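Local atomic coordinates of protein Pcdhgc3 (Mus musculus, PDB entry 4ZI8), a protein that probably mediates calcium-dependent cell adhesion as a clustered protocadherin, and may help establish and maintain specific neuronal connections in the brain. Residues 279-284 against 308-313; 142-147 against 168-173; 271-276 against 292-297; 65-70 against 94-99. One frame throughout, in Å; residues are numbered along the deposited sequence. Where two conformers were deposited one is given.

Contact 1 of 4, residues 279-284 against 308-313; sequences AGVREL and HEIYIQ
The short helix 281-284 packs against strand 307-316 at Val-281 and Ile-310, whose CA atoms, 7.3 Å apart, are the nearest pair between 279-284 and 308-313. Gly-280 is the N-cap residue of the helix; its carbonyl O accepts from the N of both Glu-283 and Leu-284, and its positive phi of 111° would jam a CB against the preceding carbonyl. Two side-chain pairs make the contact. CD2 of Leu-284 sits over one face of the His-308 imidazole, displaced toward the rim, in a CH-pi contact 3.6 Å from the ring centroid and 26° off the normal. CE1 of His-308 is the ring atom nearest that methyl, at 3.3 Å. The leucine reaches it because its CG stands opposite the backbone N (chi1 -179°), while the two side chains approach from opposing directions. With an alanine at His-308, the Leu-284 methyl would probably lose its aromatic platform and be left with a gap beneath it. Farther along, CG2 of Val-281 meets CG2 of Ile-310 at 4.0 Å, the side chains crossing at a slant. Phe-273 touches both Val-281 and Ile-310 and completes an apolar cluster there, while Leu-300 packs on both Leu-284 and His-308. This is a helical turn closing against one sheet of the two-sheet beta sandwich of a cadherin domain.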
loop_
_atom_site.group_PDB
_atom_site.type_symbol
_atom_site.label_atom_id
_atom_site.label_comp_id
_atom_site.label_asym_id
_atom_site.label_seq_id
_atom_site.Cartn_x
_atom_site.Cartn_y
_atom_site.Cartn_z
ATOM N N ALA B 279 -10.097 22.805 36.472
ATOM C CA ALA B 279 -9.947 21.771 37.484
ATOM C C ALA B 279 -11.242 21.601 38.278
ATOM O O ALA B 279 -11.858 22.578 38.708
ATOM C CB ALA B 279 -8.807 22.107 38.416
ATOM N N GLY B 280 -11.664 20.364 38.466
ATOM C CA GLY B 280 -12.830 20.137 39.286
ATOM C C GLY B 280 -13.968 19.661 38.428
ATOM O O GLY B 280 -14.978 19.162 38.952
ATOM N N VAL B 281 -13.847 19.815 37.106
ATOM C CA VAL B 281 -14.963 19.402 36.261
ATOM C C VAL B 281 -15.200 17.890 36.436
ATOM O O VAL B 281 -16.349 17.442 36.470
ATOM C CB VAL B 281 -14.744 19.766 34.762
ATOM C CG1 VAL B 281 -13.428 19.203 34.246
ATOM C CG2 VAL B 281 -15.887 19.253 33.922
ATOM N N ARG B 282 -14.123 17.131 36.602
ATOM C CA ARG B 282 -14.185 15.680 36.744
ATOM C C ARG B 282 -14.691 15.244 38.097
ATOM O O ARG B 282 -15.103 14.094 38.275
ATOM C CB ARG B 282 -12.805 15.059 36.520
ATOM C CG ARG B 282 -12.441 14.931 35.064
ATOM C CD ARG B 282 -11.037 14.384 34.858
ATOM N NE ARG B 282 -10.754 14.230 33.431
ATOM C CZ ARG B 282 -10.358 15.214 32.622
ATOM N NH1 ARG B 282 -10.187 16.456 33.089
ATOM N NH2 ARG B 282 -10.135 14.952 31.335
ATOM N N GLU B 283 -14.629 16.153 39.066
ATOM C CA GLU B 283 -15.109 15.855 40.389
ATOM C C GLU B 283 -16.578 16.218 40.509
ATOM O O GLU B 283 -17.311 15.624 41.283
ATOM C CB GLU B 283 -14.264 16.595 41.426
ATOM C CG GLU B 283 -12.799 16.158 41.418
ATOM C CD GLU B 283 -12.614 14.761 41.983
ATOM O OE1 GLU B 283 -13.625 14.172 42.423
ATOM O OE2 GLU B 283 -11.465 14.248 42.003
ATOM N N LEU B 284 -17.020 17.189 39.732
ATOM C CA LEU B 284 -18.389 17.657 39.840
ATOM C C LEU B 284 -19.311 16.946 38.850
ATOM O O LEU B 284 -20.488 16.715 39.144
ATOM C CB LEU B 284 -18.437 19.172 39.633
ATOM C CG LEU B 284 -19.822 19.807 39.735
ATOM C CD1 LEU B 284 -20.499 19.432 41.063
ATOM C CD2 LEU B 284 -19.716 21.324 39.608
ATOM N N HIS B 308 -21.981 26.555 35.204
ATOM C CA HIS B 308 -20.791 25.777 34.870
ATOM C C HIS B 308 -20.670 25.665 33.354
ATOM O O HIS B 308 -21.670 25.403 32.678
ATOM C CB HIS B 308 -20.855 24.384 35.516
ATOM C CG HIS B 308 -20.946 24.416 37.012
ATOM N ND1 HIS B 308 -19.838 24.541 37.826
ATOM C CD2 HIS B 308 -22.018 24.354 37.841
ATOM C CE1 HIS B 308 -20.227 24.569 39.091
ATOM N NE2 HIS B 308 -21.542 24.444 39.125
ATOM N N GLU B 309 -19.470 25.910 32.823
ATOM C CA GLU B 309 -19.175 25.725 31.403
ATOM C C GLU B 309 -18.351 24.468 31.208
ATOM O O GLU B 309 -17.219 24.411 31.653
ATOM C CB GLU B 309 -18.392 26.898 30.826
ATOM C CG GLU B 309 -19.136 28.183 30.703
ATOM C CD GLU B 309 -18.514 29.108 29.656
ATOM O OE1 GLU B 309 -18.045 28.598 28.598
ATOM O OE2 GLU B 309 -18.502 30.340 29.903
ATOM N N ILE B 310 -18.897 23.476 30.540
ATOM C CA ILE B 310 -18.195 22.219 30.386
ATOM C C ILE B 310 -17.897 21.939 28.918
ATOM O O ILE B 310 -18.803 21.909 28.093
ATOM C CB ILE B 310 -19.012 21.067 30.928
ATOM C CG1 ILE B 310 -19.382 21.335 32.382
ATOM C CG2 ILE B 310 -18.255 19.752 30.767
ATOM C CD1 ILE B 310 -20.625 20.620 32.723
ATOM N N TYR B 311 -16.641 21.717 28.589
ATOM C CA TYR B 311 -16.310 21.414 27.209
ATOM C C TYR B 311 -16.120 19.913 27.066
ATOM O O TYR B 311 -15.479 19.260 27.902
ATOM C CB TYR B 311 -15.058 22.152 26.743
ATOM C CG TYR B 311 -15.232 23.634 26.589
ATOM C CD1 TYR B 311 -15.229 24.464 27.695
ATOM C CD2 TYR B 311 -15.371 24.206 25.339
ATOM C CE1 TYR B 311 -15.369 25.833 27.567
ATOM C CE2 TYR B 311 -15.510 25.575 25.196
ATOM C CZ TYR B 311 -15.510 26.382 26.317
ATOM O OH TYR B 311 -15.650 27.748 26.200
ATOM N N ILE B 312 -16.713 19.366 26.028
ATOM C CA ILE B 312 -16.649 17.937 25.826
ATOM C C ILE B 312 -16.000 17.687 24.457
ATOM O O ILE B 312 -16.211 18.440 23.507
ATOM C CB ILE B 312 -18.039 17.310 25.934
ATOM C CG1 ILE B 312 -18.545 17.445 27.390
ATOM C CG2 ILE B 312 -18.027 15.840 25.487
ATOM C CD1 ILE B 312 -19.906 16.841 27.624
ATOM N N GLN B 313 -15.192 16.646 24.377
ATOM C CA GLN B 313 -14.450 16.388 23.174
ATOM C C GLN B 313 -14.929 15.063 22.623
ATOM O O GLN B 313 -15.224 14.150 23.400
ATOM C CB GLN B 313 -12.963 16.372 23.485
ATOM C CG GLN B 313 -12.115 15.779 22.400
ATOM C CD GLN B 313 -10.673 15.648 22.835
ATOM O OE1 GLN B 313 -9.878 16.565 22.643
ATOM N NE2 GLN B 313 -10.333 14.511 23.438
#

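Contact 2 of 4, residues 142-147 against 168-173; sequences TRFPLE and EYFALR
The side chains of Phe-144 and Phe-170 cross at about a right angle, and CE1 of Phe-144 comes to the edge of the Phe-170 ring, near its plane, 4.1 Å from that ring's CE1. Seen from the Phe-144 ring, the same approach is oblique. Both side chains start out toward the opposite segment. The leucine pair is slanted instead: CD1 of Leu-146 touches CD1 of Leu-172 at 4.0 Å. Leu-172 turns its CG opposite the backbone N (chi1 -160°), which brings its end closer to Leu-146 than the direction of its CB suggests. At the outer margin Arg-143 and Arg-173 cross almost perpendicularly, their guanidinium planes 74° apart and their NH1 atoms 3.8 Å from each other. A bend at chi3 (-70°) carries the Arg-143 end there, whereas Arg-173 runs extended from CG to NE. The backbones stay well separated, the closest CA atoms, of Arg-143 and Arg-173, lying 9.1 Å apart, as strand 182-188 runs between these outer strands of a cadherin-domain sheet. Leu-186 from that strand touches both Leu-146 and Phe-170. The chemistry therefore divides: apolar groups cohere inside, while the two like charges outside probably repel, an effect likely eased by the salt bridge of Arg-143 NH1 to Glu-185.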
loop_
_atom_site.group_PDB
_atom_site.type_symbol
_atom_site.label_atom_id
_atom_site.label_comp_id
_atom_site.label_asym_id
_atom_site.label_seq_id
_atom_site.Cartn_x
_atom_site.Cartn_y
_atom_site.Cartn_z
ATOM N N THR B 142 0.067 6.181 -8.240
ATOM C CA THR B 142 0.381 4.839 -7.784
ATOM C C THR B 142 -0.034 3.821 -8.848
ATOM O O THR B 142 -1.078 3.961 -9.513
ATOM C CB THR B 142 -0.311 4.565 -6.429
ATOM O OG1 THR B 142 0.135 5.532 -5.481
ATOM C CG2 THR B 142 0.016 3.192 -5.898
ATOM N N ARG B 143 0.794 2.808 -9.045
ATOM C CA ARG B 143 0.502 1.817 -10.083
ATOM C C ARG B 143 0.331 0.430 -9.476
ATOM O O ARG B 143 0.921 0.111 -8.445
ATOM C CB ARG B 143 1.605 1.844 -11.146
ATOM C CG ARG B 143 1.744 3.226 -11.769
ATOM C CD ARG B 143 2.690 3.264 -12.941
ATOM N NE ARG B 143 4.070 3.081 -12.526
ATOM C CZ ARG B 143 5.088 2.964 -13.370
ATOM N NH1 ARG B 143 4.871 3.013 -14.683
ATOM N NH2 ARG B 143 6.319 2.796 -12.901
ATOM N N PHE B 144 -0.513 -0.377 -10.102
ATOM C CA PHE B 144 -0.855 -1.695 -9.612
ATOM C C PHE B 144 -0.721 -2.659 -10.761
ATOM O O PHE B 144 -1.452 -2.550 -11.725
ATOM C CB PHE B 144 -2.275 -1.711 -9.068
ATOM C CG PHE B 144 -2.526 -0.647 -8.047
ATOM C CD1 PHE B 144 -2.848 0.642 -8.437
ATOM C CD2 PHE B 144 -2.406 -0.928 -6.694
ATOM C CE1 PHE B 144 -3.056 1.646 -7.488
ATOM C CE2 PHE B 144 -2.616 0.055 -5.746
ATOM C CZ PHE B 144 -2.947 1.346 -6.146
ATOM N N PRO B 145 0.227 -3.585 -10.681
ATOM C CA PRO B 145 0.357 -4.560 -11.771
ATOM C C PRO B 145 -0.818 -5.537 -11.771
ATOM O O PRO B 145 -1.311 -5.940 -10.716
ATOM C CB PRO B 145 1.668 -5.278 -11.459
ATOM C CG PRO B 145 2.371 -4.420 -10.457
ATOM C CD PRO B 145 1.293 -3.707 -9.677
ATOM N N LEU B 146 -1.276 -5.883 -12.962
ATOM C CA LEU B 146 -2.376 -6.813 -13.141
ATOM C C LEU B 146 -1.854 -8.149 -13.692
ATOM O O LEU B 146 -0.754 -8.188 -14.251
ATOM C CB LEU B 146 -3.405 -6.210 -14.083
ATOM C CG LEU B 146 -3.999 -4.881 -13.603
ATOM C CD1 LEU B 146 -4.961 -4.320 -14.633
ATOM C CD2 LEU B 146 -4.675 -5.064 -12.253
ATOM N N GLU B 147 -2.626 -9.228 -13.531
ATOM C CA GLU B 147 -2.245 -10.535 -14.076
ATOM C C GLU B 147 -1.994 -10.417 -15.573
ATOM O O GLU B 147 -2.729 -9.707 -16.259
ATOM C CB GLU B 147 -3.336 -11.580 -13.830
ATOM C CG GLU B 147 -3.806 -11.688 -12.409
ATOM C CD GLU B 147 -3.127 -12.804 -11.653
ATOM O OE1 GLU B 147 -2.207 -13.448 -12.224
ATOM O OE2 GLU B 147 -3.526 -13.039 -10.491
ATOM N N GLU B 168 -13.896 5.719 -13.406
ATOM C CA GLU B 168 -13.541 7.100 -13.106
ATOM C C GLU B 168 -12.257 7.265 -12.295
ATOM O O GLU B 168 -11.880 8.398 -12.002
ATOM C CB GLU B 168 -14.700 7.804 -12.391
ATOM C CG GLU B 168 -14.866 7.446 -10.963
ATOM C CD GLU B 168 -15.947 8.291 -10.259
ATOM O OE1 GLU B 168 -17.071 7.778 -10.055
ATOM O OE2 GLU B 168 -15.666 9.464 -9.914
ATOM N N TYR B 169 -11.564 6.178 -11.958
ATOM C CA TYR B 169 -10.399 6.280 -11.072
ATOM C C TYR B 169 -9.053 5.893 -11.677
ATOM O O TYR B 169 -8.005 6.430 -11.270
ATOM C CB TYR B 169 -10.589 5.404 -9.839
ATOM C CG TYR B 169 -11.853 5.681 -9.055
ATOM C CD1 TYR B 169 -11.938 6.762 -8.174
ATOM C CD2 TYR B 169 -12.952 4.852 -9.193
ATOM C CE1 TYR B 169 -13.091 6.999 -7.466
ATOM C CE2 TYR B 169 -14.099 5.080 -8.496
ATOM C CZ TYR B 169 -14.172 6.148 -7.637
ATOM O OH TYR B 169 -15.348 6.343 -6.957
ATOM N N PHE B 170 -9.081 4.935 -12.599
ATOM C CA PHE B 170 -7.868 4.276 -13.090
ATOM C C PHE B 170 -7.671 4.414 -14.600
ATOM O O PHE B 170 -8.597 4.177 -15.392
ATOM C CB PHE B 170 -7.911 2.789 -12.756
ATOM C CG PHE B 170 -7.942 2.472 -11.284
ATOM C CD1 PHE B 170 -6.778 2.481 -10.535
ATOM C CD2 PHE B 170 -9.124 2.115 -10.668
ATOM C CE1 PHE B 170 -6.794 2.171 -9.203
ATOM C CE2 PHE B 170 -9.151 1.818 -9.328
ATOM C CZ PHE B 170 -7.979 1.833 -8.594
ATOM N N ALA B 171 -6.463 4.779 -15.013
ATOM C CA ALA B 171 -6.076 4.595 -16.415
ATOM C C ALA B 171 -5.298 3.288 -16.534
ATOM O O ALA B 171 -4.908 2.702 -15.518
ATOM C CB ALA B 171 -5.254 5.770 -16.930
ATOM N N LEU B 172 -5.100 2.823 -17.765
ATOM C CA LEU B 172 -4.344 1.594 -18.022
ATOM C C LEU B 172 -3.043 1.912 -18.727
ATOM O O LEU B 172 -3.028 2.714 -19.657
ATOM C CB LEU B 172 -5.150 0.617 -18.876
ATOM C CG LEU B 172 -4.664 -0.841 -18.804
ATOM C CD1 LEU B 172 -4.933 -1.405 -17.411
ATOM C CD2 LEU B 172 -5.321 -1.732 -19.869
ATOM N N ARG B 173 -1.945 1.299 -18.296
ATOM C CA ARG B 173 -0.725 1.304 -19.120
ATOM C C ARG B 173 -0.363 -0.089 -19.551
ATOM O O ARG B 173 -0.539 -1.027 -18.792
ATOM C CB ARG B 173 0.444 1.911 -18.375
ATOM C CG ARG B 173 0.138 3.289 -17.999
ATOM C CD ARG B 173 1.333 4.002 -17.520
ATOM N NE ARG B 173 0.961 5.388 -17.279
ATOM C CZ ARG B 173 1.770 6.273 -16.716
ATOM N NH1 ARG B 173 2.987 5.897 -16.341
ATOM N NH2 ARG B 173 1.367 7.520 -16.540
#

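Contact 3 of 4, residues 271-276 against 292-297; sequences YSFGSH and GVLTIK
From its CB, which points toward Gly-292, the Tyr-271 side chain carries its ring alongside the backbone of that glycine. CG lies 3.8 Å from Gly-292 CA; CD2 comes nearest of the ring atoms, 3.4 Å from Gly-292 N, and CE2 is 3.8 Å from the same nitrogen. Gly-292 CA stands over the ring face in a CH-pi contact, 4.0 Å from the centroid and 29° off the normal. At the tip, OH reaches beyond the pair and accepts a hydrogen bond from the backbone N of Ala-258. Replacing Tyr-271 with an alanine would probably uncover the Gly-292 backbone on this side and leave the Ala-258 N without its phenolic partner. Glycine suits the opposing position twice over: its phi is positive (72°), and a CB would point at the ring and fall 3.3 Å from Tyr-271 CE2, a tight fit. Two residues on, Phe-273 and Leu-294 cross at about a right angle, the leucine CD1 meeting the phenyl edge near its plane, 3.7 Å from CE1. Ile-310 touches both of these residues. Since strand 269-273 belongs to one sheet and strand 293-296 to the other, the contact bridges the two facing sheets in the buried core of a cadherin-domain beta sandwich.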
loop_
_atom_site.group_PDB
_atom_site.type_symbol
_atom_site.label_atom_id
_atom_site.label_comp_id
_atom_site.label_asym_id
_atom_site.label_seq_id
_atom_site.Cartn_x
_atom_site.Cartn_y
_atom_site.Cartn_z
ATOM N N TYR B 271 -16.150 9.881 23.890
ATOM C CA TYR B 271 -16.408 11.191 24.487
ATOM C C TYR B 271 -15.567 11.378 25.734
ATOM O O TYR B 271 -15.460 10.472 26.538
ATOM C CB TYR B 271 -17.888 11.353 24.841
ATOM C CG TYR B 271 -18.806 11.247 23.657
ATOM C CD1 TYR B 271 -18.934 12.311 22.769
ATOM C CD2 TYR B 271 -19.540 10.085 23.412
ATOM C CE1 TYR B 271 -19.760 12.226 21.671
ATOM C CE2 TYR B 271 -20.386 9.990 22.306
ATOM C CZ TYR B 271 -20.489 11.071 21.441
ATOM O OH TYR B 271 -21.310 11.019 20.342
ATOM N N SER B 272 -14.983 12.560 25.914
ATOM C CA SER B 272 -14.177 12.820 27.097
ATOM C C SER B 272 -14.269 14.293 27.430
ATOM O O SER B 272 -14.713 15.094 26.589
ATOM C CB SER B 272 -12.717 12.404 26.883
ATOM O OG SER B 272 -12.104 13.176 25.865
ATOM N N PHE B 273 -13.880 14.640 28.652
ATOM C CA PHE B 273 -13.777 16.034 29.029
ATOM C C PHE B 273 -12.614 16.653 28.284
ATOM O O PHE B 273 -11.504 16.114 28.296
ATOM C CB PHE B 273 -13.584 16.185 30.543
ATOM C CG PHE B 273 -14.819 15.867 31.339
ATOM C CD1 PHE B 273 -15.972 16.621 31.182
ATOM C CD2 PHE B 273 -14.831 14.814 32.240
ATOM C CE1 PHE B 273 -17.133 16.320 31.925
ATOM C CE2 PHE B 273 -15.963 14.518 32.983
ATOM C CZ PHE B 273 -17.110 15.264 32.830
ATOM N N GLY B 274 -12.870 17.781 27.631
ATOM C CA GLY B 274 -11.827 18.485 26.883
ATOM C C GLY B 274 -10.755 19.030 27.806
ATOM O O GLY B 274 -11.010 19.221 28.998
ATOM N N SER B 275 -9.561 19.278 27.261
ATOM C CA SER B 275 -8.477 19.951 27.979
ATOM C C SER B 275 -8.932 21.349 28.285
ATOM O O SER B 275 -8.362 22.056 29.106
ATOM C CB SER B 275 -7.196 19.999 27.139
ATOM O OG SER B 275 -7.431 20.698 25.912
ATOM N N HIS B 276 -9.963 21.733 27.555
ATOM C CA HIS B 276 -10.584 23.021 27.664
ATOM C C HIS B 276 -11.538 23.030 28.848
ATOM O O HIS B 276 -12.729 23.207 28.672
ATOM C CB HIS B 276 -11.331 23.341 26.357
ATOM C CG HIS B 276 -11.080 24.726 25.854
ATOM N ND1 HIS B 276 -9.869 25.113 25.319
ATOM C CD2 HIS B 276 -11.875 25.821 25.833
ATOM C CE1 HIS B 276 -9.935 26.390 24.979
ATOM N NE2 HIS B 276 -11.137 26.845 25.287
ATOM N N GLY B 292 -21.988 9.551 25.724
ATOM C CA GLY B 292 -22.002 11.005 25.759
ATOM C C GLY B 292 -22.962 11.594 26.791
ATOM O O GLY B 292 -23.260 12.793 26.794
ATOM N N VAL B 293 -23.446 10.755 27.692
ATOM C CA VAL B 293 -24.305 11.237 28.763
ATOM C C VAL B 293 -23.500 11.881 29.898
ATOM O O VAL B 293 -22.612 11.266 30.494
ATOM C CB VAL B 293 -25.179 10.092 29.301
ATOM C CG1 VAL B 293 -25.963 10.552 30.543
ATOM C CG2 VAL B 293 -26.135 9.618 28.207
ATOM N N LEU B 294 -23.802 13.151 30.160
ATOM C CA LEU B 294 -23.202 13.908 31.242
ATOM C C LEU B 294 -24.130 13.878 32.450
ATOM O O LEU B 294 -25.336 14.169 32.318
ATOM C CB LEU B 294 -22.953 15.342 30.796
ATOM C CG LEU B 294 -22.330 16.322 31.785
ATOM C CD1 LEU B 294 -20.839 16.061 31.947
ATOM C CD2 LEU B 294 -22.608 17.754 31.316
ATOM N N THR B 295 -23.589 13.498 33.608
ATOM C CA THR B 295 -24.376 13.387 34.836
ATOM C C THR B 295 -23.754 14.226 35.965
ATOM O O THR B 295 -22.572 14.590 35.913
ATOM C CB THR B 295 -24.492 11.926 35.339
ATOM O OG1 THR B 295 -23.202 11.310 35.341
ATOM C CG2 THR B 295 -25.417 11.088 34.474
ATOM N N ILE B 296 -24.542 14.503 36.997
ATOM C CA ILE B 296 -24.010 15.102 38.214
ATOM C C ILE B 296 -23.219 14.066 38.955
ATOM O O ILE B 296 -23.656 12.921 39.107
ATOM C CB ILE B 296 -25.122 15.642 39.104
ATOM C CG1 ILE B 296 -25.848 16.755 38.359
ATOM C CG2 ILE B 296 -24.558 16.144 40.459
ATOM C CD1 ILE B 296 -24.950 17.970 38.083
ATOM N N LYS B 297 -22.046 14.458 39.412
ATOM C CA LYS B 297 -21.219 13.570 40.210
ATOM C C LYS B 297 -21.026 14.122 41.620
ATOM O O LYS B 297 -21.159 13.394 42.600
ATOM C CB LYS B 297 -19.864 13.369 39.523
ATOM C CG LYS B 297 -18.895 12.494 40.290
ATOM C CD LYS B 297 -17.598 12.304 39.507
ATOM C CE LYS B 297 -16.450 11.892 40.422
ATOM N NZ LYS B 297 -15.138 11.833 39.700
#

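Contact 4 of 4, residues 65-70 against 94-99; sequences RFFEVN and CTVTLE
Phe-66 and Phe-67 both set CG opposite their own carbonyl carbon (chi1 -68° and -57°), and Val-96 sets CG1 opposite its backbone N (chi1 171°), bringing one valine methyl up to two phenyl rings. Val-96 CG1 lies in the plane of the Phe-67 ring at its edge, 3.9 Å from CE2, and the two side chains meet at a slant. The same methyl is 4.1 Å from Phe-66 CD2, where the approach to the ring is oblique and the side chains cross near a right angle. Leu-98, also directed inward, adds its CD1 at 4.3 Å from Phe-67 CB. Val-96 and Leu-98 alternate with Thr-97, whose side chain points away, as expected of a strand with one apolar face. The CA atoms stay 8.5 Å apart in both facing pairs, Phe-66 with Val-96 and Phe-67 with Leu-98, a separation bridged by side chains between the two sheets of the first cadherin repeat. Leu-87 of helix 84-88 touches both Phe-66 and Val-96. On the 65-70 segment itself, Arg-65 NE bonds to Glu-68 OE2 at 2.8 Å in a salt bridge. Charge is thus paired within one segment, whereas cohesion between the two segments comes from apolar contact, probably with little directional preference.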
loop_
_atom_site.group_PDB
_atom_site.type_symbol
_atom_site.label_atom_id
_atom_site.label_comp_id
_atom_site.label_asym_id
_atom_site.label_seq_id
_atom_site.Cartn_x
_atom_site.Cartn_y
_atom_site.Cartn_z
ATOM N N ARG B 65 2.927 -39.746 -37.150
ATOM C CA ARG B 65 2.886 -39.727 -38.605
ATOM C C ARG B 65 2.023 -38.584 -39.115
ATOM O O ARG B 65 0.848 -38.755 -39.471
ATOM C CB ARG B 65 2.389 -41.068 -39.124
ATOM C CG ARG B 65 3.221 -42.211 -38.584
ATOM C CD ARG B 65 3.309 -43.367 -39.586
ATOM N NE ARG B 65 2.010 -43.989 -39.789
ATOM C CZ ARG B 65 1.554 -45.003 -39.058
ATOM N NH1 ARG B 65 2.303 -45.498 -38.075
ATOM N NH2 ARG B 65 0.357 -45.533 -39.303
ATOM N N PHE B 66 2.626 -37.413 -39.166
ATOM C CA PHE B 66 1.901 -36.191 -39.520
ATOM C C PHE B 66 1.509 -36.187 -40.989
ATOM O O PHE B 66 0.510 -35.577 -41.379
ATOM C CB PHE B 66 2.763 -34.973 -39.216
ATOM C CG PHE B 66 2.998 -34.744 -37.739
ATOM C CD1 PHE B 66 1.937 -34.404 -36.900
ATOM C CD2 PHE B 66 4.275 -34.847 -37.201
ATOM C CE1 PHE B 66 2.161 -34.160 -35.531
ATOM C CE2 PHE B 66 4.508 -34.620 -35.858
ATOM C CZ PHE B 66 3.441 -34.271 -35.012
ATOM N N PHE B 67 2.318 -36.873 -41.792
ATOM C CA PHE B 67 2.125 -36.939 -43.236
ATOM C C PHE B 67 2.224 -38.358 -43.714
ATOM O O PHE B 67 2.966 -39.167 -43.161
ATOM C CB PHE B 67 3.161 -36.096 -43.956
ATOM C CG PHE B 67 3.147 -34.685 -43.536
ATOM C CD1 PHE B 67 2.230 -33.800 -44.068
ATOM C CD2 PHE B 67 4.013 -34.245 -42.559
ATOM C CE1 PHE B 67 2.216 -32.465 -43.639
ATOM C CE2 PHE B 67 4.001 -32.916 -42.118
ATOM C CZ PHE B 67 3.103 -32.038 -42.650
ATOM N N GLU B 68 1.464 -38.665 -44.741
ATOM C CA GLU B 68 1.594 -39.951 -45.401
ATOM C C GLU B 68 1.655 -39.671 -46.890
ATOM O O GLU B 68 1.290 -38.575 -47.312
ATOM C CB GLU B 68 0.427 -40.864 -45.049
ATOM C CG GLU B 68 0.508 -41.437 -43.635
ATOM C CD GLU B 68 1.511 -42.593 -43.482
ATOM O OE1 GLU B 68 2.308 -42.853 -44.417
ATOM O OE2 GLU B 68 1.484 -43.259 -42.420
ATOM N N VAL B 69 2.128 -40.640 -47.676
ATOM C CA VAL B 69 2.184 -40.507 -49.125
ATOM C C VAL B 69 1.410 -41.655 -49.748
ATOM O O VAL B 69 1.511 -42.775 -49.286
ATOM C CB VAL B 69 3.647 -40.494 -49.633
ATOM C CG1 VAL B 69 3.694 -40.382 -51.150
ATOM C CG2 VAL B 69 4.411 -39.340 -48.996
ATOM N N ASN B 70 0.612 -41.360 -50.765
ATOM C CA ASN B 70 -0.090 -42.363 -51.549
ATOM C C ASN B 70 0.930 -43.086 -52.453
ATOM O O ASN B 70 1.466 -42.478 -53.382
ATOM C CB ASN B 70 -1.185 -41.671 -52.362
ATOM C CG ASN B 70 -2.017 -42.623 -53.179
ATOM O OD1 ASN B 70 -1.591 -43.724 -53.532
ATOM N ND2 ASN B 70 -3.219 -42.182 -53.519
ATOM N N CYS B 94 8.162 -22.876 -37.811
ATOM C CA CYS B 94 7.884 -24.252 -37.475
ATOM C C CYS B 94 7.998 -25.193 -38.688
ATOM O O CYS B 94 7.170 -25.153 -39.575
ATOM C CB CYS B 94 6.490 -24.357 -36.904
ATOM S SG CYS B 94 6.143 -25.894 -36.105
ATOM N N THR B 95 8.985 -26.060 -38.683
ATOM C CA THR B 95 9.205 -26.972 -39.818
ATOM C C THR B 95 9.159 -28.386 -39.309
ATOM O O THR B 95 9.844 -28.711 -38.334
ATOM C CB THR B 95 10.551 -26.734 -40.480
ATOM O OG1 THR B 95 10.619 -25.381 -40.918
ATOM C CG2 THR B 95 10.745 -27.668 -41.690
ATOM N N VAL B 96 8.332 -29.220 -39.920
ATOM C CA VAL B 96 8.341 -30.629 -39.594
ATOM C C VAL B 96 9.254 -31.326 -40.623
ATOM O O VAL B 96 9.084 -31.117 -41.811
ATOM C CB VAL B 96 6.940 -31.234 -39.661
ATOM C CG1 VAL B 96 6.977 -32.763 -39.539
ATOM C CG2 VAL B 96 6.033 -30.638 -38.577
ATOM N N THR B 97 10.222 -32.111 -40.185
ATOM C CA THR B 97 11.045 -32.831 -41.153
ATOM C C THR B 97 10.649 -34.294 -41.152
ATOM O O THR B 97 10.159 -34.834 -40.151
ATOM C CB THR B 97 12.526 -32.689 -40.854
ATOM O OG1 THR B 97 12.789 -33.250 -39.561
ATOM C CG2 THR B 97 12.911 -31.221 -40.839
ATOM N N LEU B 98 10.794 -34.923 -42.302
ATOM C CA LEU B 98 10.527 -36.335 -42.403
ATOM C C LEU B 98 11.417 -36.912 -43.499
ATOM O O LEU B 98 12.163 -36.184 -44.171
ATOM C CB LEU B 98 9.049 -36.598 -42.697
ATOM C CG LEU B 98 8.506 -36.105 -44.037
ATOM C CD1 LEU B 98 7.342 -36.957 -44.469
ATOM C CD2 LEU B 98 8.083 -34.650 -43.970
ATOM N N GLU B 99 11.350 -38.224 -43.674
ATOM C CA GLU B 99 12.107 -38.895 -44.724
ATOM C C GLU B 99 11.168 -39.767 -45.514
ATOM O O GLU B 99 10.138 -40.205 -44.999
ATOM C CB GLU B 99 13.244 -39.715 -44.141
ATOM C CG GLU B 99 14.195 -38.907 -43.279
ATOM C CD GLU B 99 15.136 -39.791 -42.477
ATOM O OE1 GLU B 99 14.731 -40.291 -41.406
ATOM O OE2 GLU B 99 16.282 -40.001 -42.922
#

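Along the chain the contacts come in the order 4, 2, then the interleaved pair 3 and 1, and they sample all three cadherin repeats of this extended fragment. Contact 4 and contact 2 have centres about 48 Å apart, as do contacts 2 and 3; the centres of contacts 4 and 1 are about 97 Å apart, on opposite sides of the chain's centre. Contacts 1 and 3 share the last repeat, their centres about 6 Å apart: strands 269-273 and 307-316 are neighbours in one sheet, and Lys-297 NZ probably hydrogen-bonds to Arg-282 O between them. Segments of contacts 1, 2 and 3 also touch the second subunit, linking these repeats to the assembly.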